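Local coordinates for DUF176 (Nitrosomonas europaea, PDB 2OMO), which is a putative antibiotic biosynthesis monooxygenase that probably acts as an oxidoreductase, at residues A[26-31]-A[106-111]; A[58-63]-A[76-81]; A[39-44]-A[70-75]. All blocks are in the same frame, centred on the assembly; numbering follows the deposited sequence.

Contact 1. Residues A[26-31]-A[106-111]; sequences TIVYAS and EPRKGV
T26 meets the partner strand with its CG2 methyl, 4.0 Å from G110 CA, a residue whose lack of a side chain lets the methyl lie close over the backbone. I27 pairs with V111 through two main-chain bonds, I27 N to V111 O and V111 N to I27 O, both 2.8 Å. V28 turns to the other face and sets CG1 4.1 Å from R108 CD. Y29 and K109 form the next hydrogen-bonded pair: Y29 N-H points almost straight at K109 O (2.7 Å, 176°), and K109 N returns a bond to Y29 O. With CG anti to its carbonyl carbon (chi1 -58°), the Y29 ring runs beside the partner strand, and CE2 meets V111 CG2 at 3.9 Å by its edge; its hydroxyl bonds Y29 of the second subunit. The small methyl of A30 leaves room for R108 CG, 3.9 Å away. At S31 water replaces the direct backbone pairing: one water joins S31 N to E106 O, another Y29 O to P107 O, and S31 OG lies 3.1 Å from E106 OE2. The pairing of first and last strands at one side of an antiparallel sheet is characteristic of the ferredoxin-like fold of ABM-family proteins.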
ATOM      1  N   THR A  26       1.308  -4.845   5.884  1.00 11.06           N
ATOM      2  CA  THR A  26       2.668  -4.374   6.200  1.00 13.39           C
ATOM      3  C   THR A  26       3.174  -3.742   4.927  1.00 12.13           C
ATOM      4  O   THR A  26       3.261  -4.416   3.874  1.00 13.31           O
ATOM      5  CB  THR A  26       3.617  -5.517   6.643  1.00 14.54           C
ATOM      6  OG1 THR A  26       3.001  -6.285   7.677  1.00 16.35           O
ATOM      7  CG2 THR A  26       4.945  -4.924   7.202  1.00 17.23           C
ATOM      8  N   ILE A  27       3.463  -2.456   4.981  1.00 11.45           N
ATOM      9  CA  ILE A  27       4.105  -1.817   3.838  1.00 11.53           C
ATOM     10  C   ILE A  27       5.619  -1.895   4.084  1.00 12.66           C
ATOM     11  O   ILE A  27       6.134  -1.312   5.073  1.00 12.11           O
ATOM     12  CB  ILE A  27       3.648  -0.384   3.625  1.00 11.54           C
ATOM     13  CG1 ILE A  27       2.102  -0.317   3.588  1.00 11.03           C
ATOM     14  CG2 ILE A  27       4.330   0.220   2.350  1.00 11.86           C
ATOM     15  CD1 ILE A  27       1.481   1.098   3.266  1.00 11.63           C
ATOM     16  N   VAL A  28       6.314  -2.602   3.193  1.00 12.01           N
ATOM     17  CA  VAL A  28       7.747  -2.809   3.392  1.00 13.65           C
ATOM     18  C   VAL A  28       8.518  -1.910   2.443  1.00 13.86           C
ATOM     19  O   VAL A  28       8.326  -1.985   1.229  1.00 13.31           O
ATOM     20  CB  VAL A  28       8.172  -4.283   3.238  1.00 14.99           C
ATOM     21  CG1 VAL A  28       9.713  -4.407   3.394  1.00 15.47           C
ATOM     22  CG2 VAL A  28       7.372  -5.170   4.284  1.00 15.36           C
ATOM     23  N   TYR A  29       9.384  -1.072   3.002  1.00 13.11           N
ATOM     24  CA  TYR A  29      10.194  -0.142   2.214  1.00 14.25           C
ATOM     25  C   TYR A  29      11.621  -0.647   2.056  1.00 15.37           C
ATOM     26  O   TYR A  29      12.299  -0.946   3.040  1.00 15.63           O
ATOM     27  CB  TYR A  29      10.205   1.239   2.845  1.00 13.85           C
ATOM     28  CG  TYR A  29       8.844   1.860   3.007  1.00 14.82           C
ATOM     29  CD1 TYR A  29       8.342   2.700   2.029  1.00 12.23           C
ATOM     30  CD2 TYR A  29       8.065   1.612   4.158  1.00 16.72           C
ATOM     31  CE1 TYR A  29       7.041   3.311   2.169  1.00 13.34           C
ATOM     32  CE2 TYR A  29       6.780   2.170   4.293  1.00 16.52           C
ATOM     33  CZ  TYR A  29       6.290   3.039   3.307  1.00 13.99           C
ATOM     34  OH  TYR A  29       5.050   3.612   3.416  1.00 14.95           O
ATOM     35  N   ALA A  30      12.072  -0.743   0.815  1.00 15.62           N
ATOM     36  CA  ALA A  30      13.423  -1.255   0.553  1.00 16.02           C
ATOM     37  C   ALA A  30      14.206  -0.293  -0.323  1.00 16.89           C
ATOM     38  O   ALA A  30      13.730   0.079  -1.395  1.00 17.51           O
ATOM     39  CB  ALA A  30      13.384  -2.620  -0.109  1.00 16.54           C
ATOM     40  N   SER A  31      15.398   0.085   0.144  1.00 16.15           N
ATOM     41  CA  SER A  31      16.348   0.896  -0.646  1.00 16.70           C
ATOM     42  C   SER A  31      17.479  -0.064  -1.035  1.00 16.56           C
ATOM     43  O   SER A  31      18.102  -0.712  -0.176  1.00 17.14           O
ATOM     44  CB  SER A  31      16.901   2.107   0.132  1.00 16.01           C
ATOM     45  OG  SER A  31      15.837   2.960   0.539  1.00 19.99           O
ATOM     46  N   GLU A 106      20.417   0.038   2.839  1.00 12.53           N
ATOM     47  CA  GLU A 106      20.136   0.306   4.258  1.00 15.27           C
ATOM     48  C   GLU A 106      19.040  -0.669   4.734  1.00 14.77           C
ATOM     49  O   GLU A 106      18.395  -1.305   3.888  1.00 13.13           O
ATOM     50  CB  GLU A 106      19.673   1.746   4.439  1.00 16.41           C
ATOM     51  CG  GLU A 106      18.294   2.012   3.882  1.00 17.58           C
ATOM     52  CD  GLU A 106      17.822   3.451   4.082  1.00 21.02           C
ATOM     53  OE1 GLU A 106      18.117   4.044   5.151  1.00 27.27           O
ATOM     54  OE2 GLU A 106      17.130   3.985   3.169  1.00 28.14           O
ATOM     55  N   PRO A 107      18.847  -0.816   6.073  1.00 14.34           N
ATOM     56  CA  PRO A 107      17.819  -1.735   6.568  1.00 14.37           C
ATOM     57  C   PRO A 107      16.437  -1.448   5.984  1.00 13.83           C
ATOM     58  O   PRO A 107      16.013  -0.301   5.930  1.00 14.07           O
ATOM     59  CB  PRO A 107      17.756  -1.435   8.068  1.00 14.54           C
ATOM     60  CG  PRO A 107      19.141  -0.921   8.410  1.00 15.97           C
ATOM     61  CD  PRO A 107      19.608  -0.177   7.174  1.00 15.44           C
ATOM     62  N   ARG A 108      15.747  -2.496   5.584  1.00 14.22           N
ATOM     63  CA  ARG A 108      14.332  -2.387   5.185  1.00 15.20           C
ATOM     64  C   ARG A 108      13.528  -1.937   6.391  1.00 15.67           C
ATOM     65  O   ARG A 108      13.928  -2.194   7.523  1.00 16.31           O
ATOM     66  CB  ARG A 108      13.796  -3.717   4.722  1.00 13.76           C
ATOM     67  CG  ARG A 108      14.341  -4.118   3.376  1.00 16.85           C
ATOM     68  CD  ARG A 108      13.631  -5.344   2.916  1.00 14.66           C
ATOM     69  NE  ARG A 108      13.700  -6.471   3.857  1.00 17.27           N
ATOM     70  CZ  ARG A 108      14.730  -7.321   3.905  1.00 17.42           C
ATOM     71  NH1 ARG A 108      15.771  -7.163   3.084  1.00 14.73           N
ATOM     72  NH2 ARG A 108      14.716  -8.336   4.748  1.00 17.28           N
ATOM     73  N   LYS A 109      12.452  -1.209   6.151  1.00 16.22           N
ATOM     74  CA  LYS A 109      11.505  -0.913   7.221  1.00 16.68           C
ATOM     75  C   LYS A 109      10.131  -1.413   6.846  1.00 16.15           C
ATOM     76  O   LYS A 109       9.682  -1.197   5.707  1.00 15.81           O
ATOM     77  CB  LYS A 109      11.397   0.588   7.481  1.00 17.83           C
ATOM     78  CG  LYS A 109      10.311   0.932   8.573  1.00 20.69           C
ATOM     79  CD  LYS A 109      10.616   0.299   9.978  1.00 24.39           C
ATOM     80  CE  LYS A 109       9.951   1.087  11.148  1.00 25.46           C
ATOM     81  NZ  LYS A 109       8.502   0.807  11.250  1.00 29.74           N
ATOM     82  N   GLY A 110       9.447  -2.034   7.824  1.00 14.86           N
ATOM     83  CA  GLY A 110       8.091  -2.548   7.638  1.00 14.76           C
ATOM     84  C   GLY A 110       7.162  -1.745   8.524  1.00 14.52           C
ATOM     85  O   GLY A 110       7.441  -1.565   9.754  1.00 15.86           O
ATOM     86  N   VAL A 111       6.140  -1.156   7.912  1.00 12.54           N
ATOM     87  CA  VAL A 111       5.157  -0.381   8.673  1.00 12.34           C
ATOM     88  C   VAL A 111       3.810  -1.077   8.676  1.00 12.03           C
ATOM     89  O   VAL A 111       3.273  -1.424   7.608  1.00 11.00           O
ATOM     90  CB  VAL A 111       5.078   1.077   8.126  1.00 10.40           C
ATOM     91  CG1 VAL A 111       4.123   1.899   8.992  1.00 12.21           C
ATOM     92  CG2 VAL A 111       6.494   1.692   8.130  1.00 13.59           C
TER
HETATM   93  O   HOH W   1      14.217   1.434   3.975  1.00 43.85           O
HETATM   94  O   HOH W   2      16.028  -0.664   2.795  1.00 29.68           O

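Contact 2. Residues A[58-63]-A[76-81]; sequences MRFDIL and EAYKTR
F60 and E76 lie side by side on one face of a beta hairpin formed by strands 57-65 and 71-78, where a classic beta bulge interrupts the regular antiparallel pairing. M58 and R59 both face A77, and A77 O accepts from M58 N at 2.8 Å and R59 N at 3.2 Å, the two donors arriving from the same face of its carbonyl plane. A77 N returns a bond to R59 O.

E76 can be followed outward. Its CB is 3.9 Å from F60 CE1; CG, set anti to the carbonyl carbon (chi1 -47°), then stands over the ring, 4.0 Å from the centroid, in a CH-pi contact. CD comes near CE1, and OE2 reaches CZ at 3.5 Å. The carboxylate plane lies 21° from the ring plane; glutamate suits the place because its CG methylene packs on the ring face while the acid group runs on alongside. The hydroxyl of Y78 approaches the same ring near CE1 while bonding E54, and helix 37-51 packs against F60 through N47 and S51.

On the opposite face A77 is small enough for the R59 chain to pass, with CD 3.5 Å from A77 CB. The bend at chi2 (87°) carries the guanidinium back over its own strand, where NH1 bonds M58 O, while NE forms a salt bridge to D61 of the second subunit. Near the start of strand 57-65, M58, modelled as selenomethionine, crosses the K79 chain at about a right angle, its SE atom 3.6 Å from K79 CG.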
HETATM    1  N   MSE A  58      -4.009 -11.319   0.304  1.00 11.59           N
HETATM    2  CA  MSE A  58      -4.905 -10.448  -0.432  1.00 12.88           C
HETATM    3  C   MSE A  58      -4.165  -9.529  -1.393  1.00 11.77           C
HETATM    4  O   MSE A  58      -4.709  -9.137  -2.437  1.00 11.78           O
HETATM    5  CB  MSE A  58      -5.709  -9.613   0.539  1.00 11.89           C
HETATM    6  CG  MSE A  58      -6.539 -10.525   1.363  1.00 13.73           C
HETATM    7 SE   MSE A  58      -7.798  -9.584   2.436  0.60 19.80          SE
HETATM    8  CE  MSE A  58      -8.911  -8.766   1.010  1.00 21.03           C
ATOM      9  N   ARG A  59      -2.927  -9.171  -1.054  1.00 11.46           N
ATOM     10  CA  ARG A  59      -2.053  -8.525  -2.037  1.00 10.04           C
ATOM     11  C   ARG A  59      -0.633  -8.837  -1.661  1.00 11.65           C
ATOM     12  O   ARG A  59      -0.317  -8.988  -0.476  1.00 11.06           O
ATOM     13  CB  ARG A  59      -2.144  -6.964  -1.997  1.00  9.39           C
ATOM     14  CG  ARG A  59      -3.465  -6.285  -2.306  1.00  5.93           C
ATOM     15  CD  ARG A  59      -4.405  -6.120  -1.128  1.00  5.45           C
ATOM     16  NE  ARG A  59      -5.545  -5.222  -1.461  1.00  4.90           N
ATOM     17  CZ  ARG A  59      -6.621  -5.591  -2.135  1.00  9.08           C
ATOM     18  NH1 ARG A  59      -6.716  -6.848  -2.571  1.00 10.15           N
ATOM     19  NH2 ARG A  59      -7.591  -4.716  -2.388  1.00  6.93           N
ATOM     20  N   PHE A  60       0.234  -8.842  -2.670  1.00 12.01           N
ATOM     21  CA  PHE A  60       1.668  -8.930  -2.436  1.00 12.75           C
ATOM     22  C   PHE A  60       2.280  -8.120  -3.574  1.00 12.65           C
ATOM     23  O   PHE A  60       3.107  -8.598  -4.353  1.00 14.57           O
ATOM     24  CB  PHE A  60       2.164 -10.386  -2.395  1.00 13.79           C
ATOM     25  CG  PHE A  60       3.390 -10.558  -1.528  1.00 15.45           C
ATOM     26  CD1 PHE A  60       3.272 -10.836  -0.153  1.00 15.47           C
ATOM     27  CD2 PHE A  60       4.669 -10.391  -2.092  1.00 14.85           C
ATOM     28  CE1 PHE A  60       4.428 -10.939   0.651  1.00 23.39           C
ATOM     29  CE2 PHE A  60       5.834 -10.516  -1.314  1.00 18.18           C
ATOM     30  CZ  PHE A  60       5.735 -10.775   0.053  1.00 17.38           C
ATOM     31  N   ASP A  61       1.847  -6.866  -3.659  1.00 11.97           N
ATOM     32  CA  ASP A  61       2.232  -6.029  -4.789  1.00 11.89           C
ATOM     33  C   ASP A  61       3.694  -5.638  -4.643  1.00 12.40           C
ATOM     34  O   ASP A  61       4.158  -5.239  -3.551  1.00 13.47           O
ATOM     35  CB  ASP A  61       1.401  -4.759  -4.834  1.00 11.58           C
ATOM     36  CG  ASP A  61      -0.094  -5.013  -5.054  1.00 11.34           C
ATOM     37  OD1 ASP A  61      -0.443  -6.119  -5.534  1.00 13.43           O
ATOM     38  OD2 ASP A  61      -0.946  -4.091  -4.800  1.00 12.39           O
ATOM     39  N   ILE A  62       4.408  -5.690  -5.750  1.00 10.93           N
ATOM     40  CA  ILE A  62       5.822  -5.256  -5.749  1.00 11.84           C
ATOM     41  C   ILE A  62       5.895  -3.974  -6.567  1.00 11.71           C
ATOM     42  O   ILE A  62       5.610  -3.995  -7.782  1.00 12.67           O
ATOM     43  CB  ILE A  62       6.774  -6.300  -6.368  1.00 10.27           C
ATOM     44  CG1 ILE A  62       6.586  -7.691  -5.720  1.00 10.02           C
ATOM     45  CG2 ILE A  62       8.245  -5.822  -6.250  1.00 13.27           C
ATOM     46  CD1 ILE A  62       6.618  -7.674  -4.199  1.00 15.55           C
ATOM     47  N   LEU A  63       6.360  -2.905  -5.921  1.00 12.52           N
ATOM     48  CA  LEU A  63       6.325  -1.551  -6.508  1.00 11.31           C
ATOM     49  C   LEU A  63       7.706  -0.950  -6.601  1.00 12.48           C
ATOM     50  O   LEU A  63       8.555  -1.201  -5.700  1.00 12.79           O
ATOM     51  CB  LEU A  63       5.464  -0.623  -5.675  1.00 11.74           C
ATOM     52  CG  LEU A  63       4.096  -1.185  -5.219  1.00 11.63           C
ATOM     53  CD1 LEU A  63       3.409  -0.153  -4.267  1.00 14.84           C
ATOM     54  CD2 LEU A  63       3.185  -1.513  -6.398  1.00 14.69           C
ATOM     55  N   GLU A  76       2.169  -5.908   1.470  1.00 13.99           N
ATOM     56  CA  GLU A  76       1.864  -7.288   1.843  1.00 14.46           C
ATOM     57  C   GLU A  76       0.616  -7.277   2.756  1.00 14.35           C
ATOM     58  O   GLU A  76       0.707  -6.894   3.918  1.00 14.93           O
ATOM     59  CB  GLU A  76       3.075  -7.851   2.587  1.00 14.26           C
ATOM     60  CG  GLU A  76       4.414  -7.576   1.878  1.00 14.43           C
ATOM     61  CD  GLU A  76       5.624  -8.220   2.589  1.00 17.96           C
ATOM     62  OE1 GLU A  76       5.472  -8.790   3.691  1.00 19.98           O
ATOM     63  OE2 GLU A  76       6.746  -8.107   2.043  1.00 18.43           O
ATOM     64  N   ALA A  77      -0.525  -7.679   2.195  1.00 14.47           N
ATOM     65  CA  ALA A  77      -1.837  -7.596   2.821  1.00 14.42           C
ATOM     66  C   ALA A  77      -2.356  -9.023   2.985  1.00 14.62           C
ATOM     67  O   ALA A  77      -2.326  -9.809   2.017  1.00 15.16           O
ATOM     68  CB  ALA A  77      -2.798  -6.805   1.929  1.00 15.03           C
ATOM     69  N   TYR A  78      -2.828  -9.360   4.197  1.00 15.47           N
ATOM     70  CA  TYR A  78      -3.463 -10.654   4.433  1.00 15.63           C
ATOM     71  C   TYR A  78      -4.827 -10.488   5.101  1.00 16.36           C
ATOM     72  O   TYR A  78      -5.096  -9.475   5.804  1.00 14.62           O
ATOM     73  CB  TYR A  78      -2.566 -11.538   5.314  1.00 15.61           C
ATOM     74  CG  TYR A  78      -1.265 -11.926   4.651  1.00 16.04           C
ATOM     75  CD1 TYR A  78      -1.100 -13.219   4.096  1.00 17.46           C
ATOM     76  CD2 TYR A  78      -0.197 -11.017   4.577  1.00 14.16           C
ATOM     77  CE1 TYR A  78       0.094 -13.598   3.463  1.00 17.76           C
ATOM     78  CE2 TYR A  78       1.019 -11.394   3.942  1.00 16.64           C
ATOM     79  CZ  TYR A  78       1.145 -12.671   3.396  1.00 16.54           C
ATOM     80  OH  TYR A  78       2.334 -12.990   2.789  1.00 17.98           O
ATOM     81  N   LYS A  79      -5.683 -11.497   4.912  1.00 16.84           N
ATOM     82  CA  LYS A  79      -6.969 -11.545   5.617  1.00 18.34           C
ATOM     83  C   LYS A  79      -6.813 -11.416   7.138  1.00 17.24           C
ATOM     84  O   LYS A  79      -7.585 -10.711   7.777  1.00 17.09           O
ATOM     85  CB  LYS A  79      -7.722 -12.857   5.305  1.00 19.21           C
ATOM     86  CG  LYS A  79      -8.215 -12.924   3.845  1.00 21.73           C
ATOM     87  CD  LYS A  79      -8.874 -14.238   3.441  1.00 22.69           C
ATOM     88  CE  LYS A  79      -9.426 -14.138   2.000  1.00 26.59           C
ATOM     89  NZ  LYS A  79      -8.334 -13.932   0.995  1.00 31.27           N
ATOM     90  N   THR A  80      -5.827 -12.106   7.705  1.00 16.87           N
ATOM     91  CA  THR A  80      -5.587 -12.125   9.146  1.00 18.26           C
ATOM     92  C   THR A  80      -4.131 -11.987   9.511  1.00 18.41           C
ATOM     93  O   THR A  80      -3.202 -12.307   8.718  1.00 18.27           O
ATOM     94  CB  THR A  80      -6.082 -13.455   9.816  1.00 18.11           C
ATOM     95  OG1 THR A  80      -5.221 -14.536   9.430  1.00 20.50           O
ATOM     96  CG2 THR A  80      -7.527 -13.751   9.439  1.00 19.51           C
ATOM     97  N   ARG A  81      -3.914 -11.503  10.731  1.00 18.29           N
ATOM     98  CA  ARG A  81      -2.558 -11.361  11.229  1.00 19.43           C
ATOM     99  C   ARG A  81      -1.828 -12.704  11.214  1.00 19.76           C
ATOM    100  O   ARG A  81      -0.639 -12.763  10.948  1.00 20.69           O
ATOM    101  CB  ARG A  81      -2.501 -10.800  12.666  1.00 20.01           C
ATOM    102  CG  ARG A  81      -1.041 -10.489  13.016  1.00 20.81           C
ATOM    103  CD  ARG A  81      -0.679 -10.305  14.470  1.00 27.35           C
ATOM    104  NE  ARG A  81      -1.500  -9.330  15.137  1.00 26.19           N
ATOM    105  CZ  ARG A  81      -1.071  -8.266  15.830  1.00 25.68           C
ATOM    106  NH1 ARG A  81       0.218  -7.957  15.962  1.00 26.37           N
ATOM    107  NH2 ARG A  81      -1.980  -7.515  16.414  1.00 23.60           N
TER

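Contact 3. Residues A[39-44]-A[70-75]; sequences AFKEAT and TRFVLY
Helix segment 39-44 runs almost parallel to strand segment 71-75, their N-to-C directions 9° apart and their axes 11.0 Å from one another at closest approach. A helix packed on one face of an antiparallel sheet is the two-layer plan of the ferredoxin-like alpha-beta fold, and the separation is filled by side chains alone, with no hydrogen bond across it. F40, F72 and L74 point into the gap from the two sides, large apolar groups suited to a buried interface.

The two phenylalanines slide past each other in opposite directions. The first torsion of F40 (chi1 178°) swings CG away from the backbone N, and this places CD2 over the centre of the F72 ring, 3.6 Å above its plane. The nearest pair is F40 CE2 and F72 CG at 3.5 Å. Because the planes are inclined by 51°, the pair is oblique, neither a parallel stack nor a T-shape. K41 crosses F72 at about a right angle, and its CG lies 3.6 Å from F72 CE1; a long lysine suits this border because its methylenes can pack against the ring while NZ forms a salt bridge with E38. L116 of the second subunit also packs on both K41 and F72.

Further along, L74 CD1 lies at the edge of the F40 ring, while T44 and L74 approach tip to tip, T44 CG2 to L74 CD2 at 3.8 Å. Threonine serves this buried place because it offers a methyl to the sheet and a hydroxyl to the helix. T44 OG1 sits 3.4 Å above the F40 ring plane and is satisfied there: it is hydrogen-bonded to W96 NE1 and donates to F40 O at 2.8 Å. T44 OG1 and T44 N reach F40 O from opposite faces of its carbonyl plane.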
ATOM      1  N   ALA A  39      18.693  -7.293 -10.007  1.00 14.36           N
ATOM      2  CA  ALA A  39      18.866  -8.479  -9.187  1.00 13.59           C
ATOM      3  C   ALA A  39      17.753  -8.512  -8.130  1.00 14.65           C
ATOM      4  O   ALA A  39      17.130  -9.560  -7.880  1.00 13.90           O
ATOM      5  CB  ALA A  39      20.244  -8.480  -8.529  1.00 13.05           C
ATOM      6  N   PHE A  40      17.494  -7.356  -7.526  1.00 14.58           N
ATOM      7  CA  PHE A  40      16.482  -7.303  -6.483  1.00 14.11           C
ATOM      8  C   PHE A  40      15.074  -7.586  -7.038  1.00 14.64           C
ATOM      9  O   PHE A  40      14.312  -8.346  -6.400  1.00 13.69           O
ATOM     10  CB  PHE A  40      16.498  -5.964  -5.776  1.00 14.93           C
ATOM     11  CG  PHE A  40      15.424  -5.832  -4.699  1.00 13.50           C
ATOM     12  CD1 PHE A  40      15.636  -6.386  -3.444  1.00 16.15           C
ATOM     13  CD2 PHE A  40      14.247  -5.133  -4.944  1.00 14.68           C
ATOM     14  CE1 PHE A  40      14.674  -6.237  -2.402  1.00 15.33           C
ATOM     15  CE2 PHE A  40      13.287  -4.990  -3.928  1.00 16.38           C
ATOM     16  CZ  PHE A  40      13.507  -5.561  -2.669  1.00 13.37           C
ATOM     17  N   LYS A  41      14.750  -7.035  -8.223  1.00 13.75           N
ATOM     18  CA  LYS A  41      13.457  -7.295  -8.870  1.00 15.76           C
ATOM     19  C   LYS A  41      13.240  -8.764  -9.138  1.00 14.15           C
ATOM     20  O   LYS A  41      12.149  -9.303  -8.936  1.00 12.97           O
ATOM     21  CB  LYS A  41      13.297  -6.505 -10.185  1.00 15.89           C
ATOM     22  CG  LYS A  41      13.281  -4.991  -9.950  1.00 17.47           C
ATOM     23  CD  LYS A  41      12.942  -4.181 -11.215  1.00 19.89           C
ATOM     24  CE  LYS A  41      13.649  -4.614 -12.446  1.00 27.60           C
ATOM     25  NZ  LYS A  41      13.325  -3.660 -13.550  1.00 30.67           N
ATOM     26  N   GLU A  42      14.303  -9.433  -9.591  1.00 12.47           N
ATOM     27  CA  GLU A  42      14.167 -10.821  -9.979  1.00 13.08           C
ATOM     28  C   GLU A  42      13.919 -11.699  -8.741  1.00 12.05           C
ATOM     29  O   GLU A  42      13.092 -12.601  -8.762  1.00 11.99           O
ATOM     30  CB  GLU A  42      15.434 -11.237 -10.742  1.00 12.23           C
ATOM     31  CG  GLU A  42      15.669 -12.713 -10.944  1.00 13.94           C
ATOM     32  CD  GLU A  42      16.962 -12.898 -11.787  1.00 12.82           C
ATOM     33  OE1 GLU A  42      18.026 -12.370 -11.369  1.00 16.25           O
ATOM     34  OE2 GLU A  42      16.884 -13.518 -12.859  1.00 16.46           O
ATOM     35  N   ALA A  43      14.680 -11.445  -7.686  1.00 12.88           N
ATOM     36  CA  ALA A  43      14.536 -12.177  -6.425  1.00 12.44           C
ATOM     37  C   ALA A  43      13.142 -11.921  -5.833  1.00 12.32           C
ATOM     38  O   ALA A  43      12.491 -12.846  -5.338  1.00 11.81           O
ATOM     39  CB  ALA A  43      15.651 -11.774  -5.437  1.00 14.01           C
ATOM     40  N   THR A  44      12.671 -10.675  -5.932  1.00 11.52           N
ATOM     41  CA  THR A  44      11.373 -10.324  -5.359  1.00 13.02           C
ATOM     42  C   THR A  44      10.218 -10.898  -6.209  1.00 13.29           C
ATOM     43  O   THR A  44       9.146 -11.216  -5.670  1.00 14.22           O
ATOM     44  CB  THR A  44      11.263  -8.787  -5.146  1.00 12.80           C
ATOM     45  OG1 THR A  44      12.393  -8.358  -4.385  1.00 13.57           O
ATOM     46  CG2 THR A  44       9.967  -8.418  -4.426  1.00 11.93           C
ATOM     47  N   THR A  70      15.813   2.860  -7.364  1.00 18.65           N
ATOM     48  CA  THR A  70      16.445   2.082  -6.286  1.00 18.58           C
ATOM     49  C   THR A  70      15.490   1.920  -5.088  1.00 17.72           C
ATOM     50  O   THR A  70      15.817   1.240  -4.121  1.00 18.39           O
ATOM     51  CB  THR A  70      17.812   2.666  -5.807  1.00 18.99           C
ATOM     52  OG1 THR A  70      17.587   3.950  -5.202  1.00 18.88           O
ATOM     53  CG2 THR A  70      18.836   2.740  -6.993  1.00 18.63           C
ATOM     54  N   ARG A  71      14.318   2.552  -5.169  1.00 16.78           N
ATOM     55  CA  ARG A  71      13.382   2.546  -4.067  1.00 16.59           C
ATOM     56  C   ARG A  71      12.217   1.654  -4.396  1.00 15.33           C
ATOM     57  O   ARG A  71      11.546   1.844  -5.421  1.00 15.66           O
ATOM     58  CB  ARG A  71      12.922   3.954  -3.680  1.00 17.26           C
ATOM     59  CG  ARG A  71      14.084   4.940  -3.423  1.00 21.77           C
ATOM     60  CD  ARG A  71      15.079   4.294  -2.569  1.00 26.01           C
ATOM     61  NE  ARG A  71      16.202   5.164  -2.250  1.00 32.56           N
ATOM     62  CZ  ARG A  71      16.227   5.899  -1.154  1.00 34.30           C
ATOM     63  NH1 ARG A  71      15.185   5.853  -0.345  1.00 36.19           N
ATOM     64  NH2 ARG A  71      17.273   6.667  -0.871  1.00 36.74           N
ATOM     65  N   PHE A  72      12.029   0.645  -3.551  1.00 14.36           N
ATOM     66  CA  PHE A  72      10.922  -0.317  -3.735  1.00 13.25           C
ATOM     67  C   PHE A  72       9.996  -0.387  -2.550  1.00 13.59           C
ATOM     68  O   PHE A  72      10.394  -0.114  -1.396  1.00 13.97           O
ATOM     69  CB  PHE A  72      11.475  -1.742  -3.981  1.00 13.93           C
ATOM     70  CG  PHE A  72      12.273  -1.860  -5.252  1.00 15.15           C
ATOM     71  CD1 PHE A  72      11.647  -2.270  -6.437  1.00 15.36           C
ATOM     72  CD2 PHE A  72      13.638  -1.495  -5.284  1.00 17.57           C
ATOM     73  CE1 PHE A  72      12.409  -2.367  -7.657  1.00 17.12           C
ATOM     74  CE2 PHE A  72      14.405  -1.599  -6.482  1.00 19.47           C
ATOM     75  CZ  PHE A  72      13.767  -2.037  -7.672  1.00 17.35           C
ATOM     76  N   VAL A  73       8.780  -0.840  -2.818  1.00 13.99           N
ATOM     77  CA  VAL A  73       7.799  -1.142  -1.736  1.00 14.63           C
ATOM     78  C   VAL A  73       7.214  -2.537  -1.985  1.00 14.70           C
ATOM     79  O   VAL A  73       6.847  -2.862  -3.139  1.00 14.04           O
ATOM     80  CB  VAL A  73       6.648  -0.128  -1.724  1.00 15.28           C
ATOM     81  CG1 VAL A  73       5.390  -0.685  -0.940  1.00 15.33           C
ATOM     82  CG2 VAL A  73       7.121   1.214  -1.152  1.00 16.17           C
ATOM     83  N   LEU A  74       7.171  -3.369  -0.944  1.00 13.64           N
ATOM     84  CA  LEU A  74       6.356  -4.578  -0.950  1.00 14.37           C
ATOM     85  C   LEU A  74       5.109  -4.290  -0.097  1.00 14.27           C
ATOM     86  O   LEU A  74       5.211  -4.032   1.096  1.00 13.64           O
ATOM     87  CB  LEU A  74       7.103  -5.787  -0.339  1.00 14.31           C
ATOM     88  CG  LEU A  74       8.404  -6.186  -1.093  1.00 17.37           C
ATOM     89  CD1 LEU A  74       9.600  -5.289  -0.705  1.00 22.04           C
ATOM     90  CD2 LEU A  74       8.787  -7.701  -0.912  1.00 17.03           C
ATOM     91  N   TYR A  75       3.947  -4.378  -0.727  1.00 13.03           N
ATOM     92  CA  TYR A  75       2.678  -4.120  -0.081  1.00 13.48           C
ATOM     93  C   TYR A  75       2.040  -5.480   0.212  1.00 13.48           C
ATOM     94  O   TYR A  75       1.434  -6.109  -0.666  1.00 12.28           O
ATOM     95  CB  TYR A  75       1.820  -3.239  -0.993  1.00 14.04           C
ATOM     96  CG  TYR A  75       0.467  -2.867  -0.448  1.00 14.41           C
ATOM     97  CD1 TYR A  75       0.316  -1.801   0.466  1.00 16.18           C
ATOM     98  CD2 TYR A  75      -0.652  -3.567  -0.827  1.00 14.76           C
ATOM     99  CE1 TYR A  75      -0.932  -1.470   0.969  1.00 13.92           C
ATOM    100  CE2 TYR A  75      -1.921  -3.248  -0.319  1.00 13.85           C
ATOM    101  CZ  TYR A  75      -2.044  -2.188   0.592  1.00 13.15           C
ATOM    102  OH  TYR A  75      -3.274  -1.796   1.103  1.00 14.81           O
TER

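Overall arrangement
From the N terminus, strand 24-31 leads into helix 37-51, then the hairpin of strands 57-65 and 71-78, two further helices and finally strand 109-117. Contact 1 closes the longest loop, joining the first strand to the last, and both other contacts are nested within it. Contacts 2 and 3 cross, since their segments alternate along the chain: contact 3 ties helix 37-51 to strand 71-78, and contact 2 closes the hairpin. Strand 71-78 serves both, and its backbone also bonds strand 24-31, as between T26 N and E76 O (2.9 Å). I62 CD1 touches T44 CG2 at 3.4 Å, bringing helix and hairpin together. All three contacts also reach the second subunit.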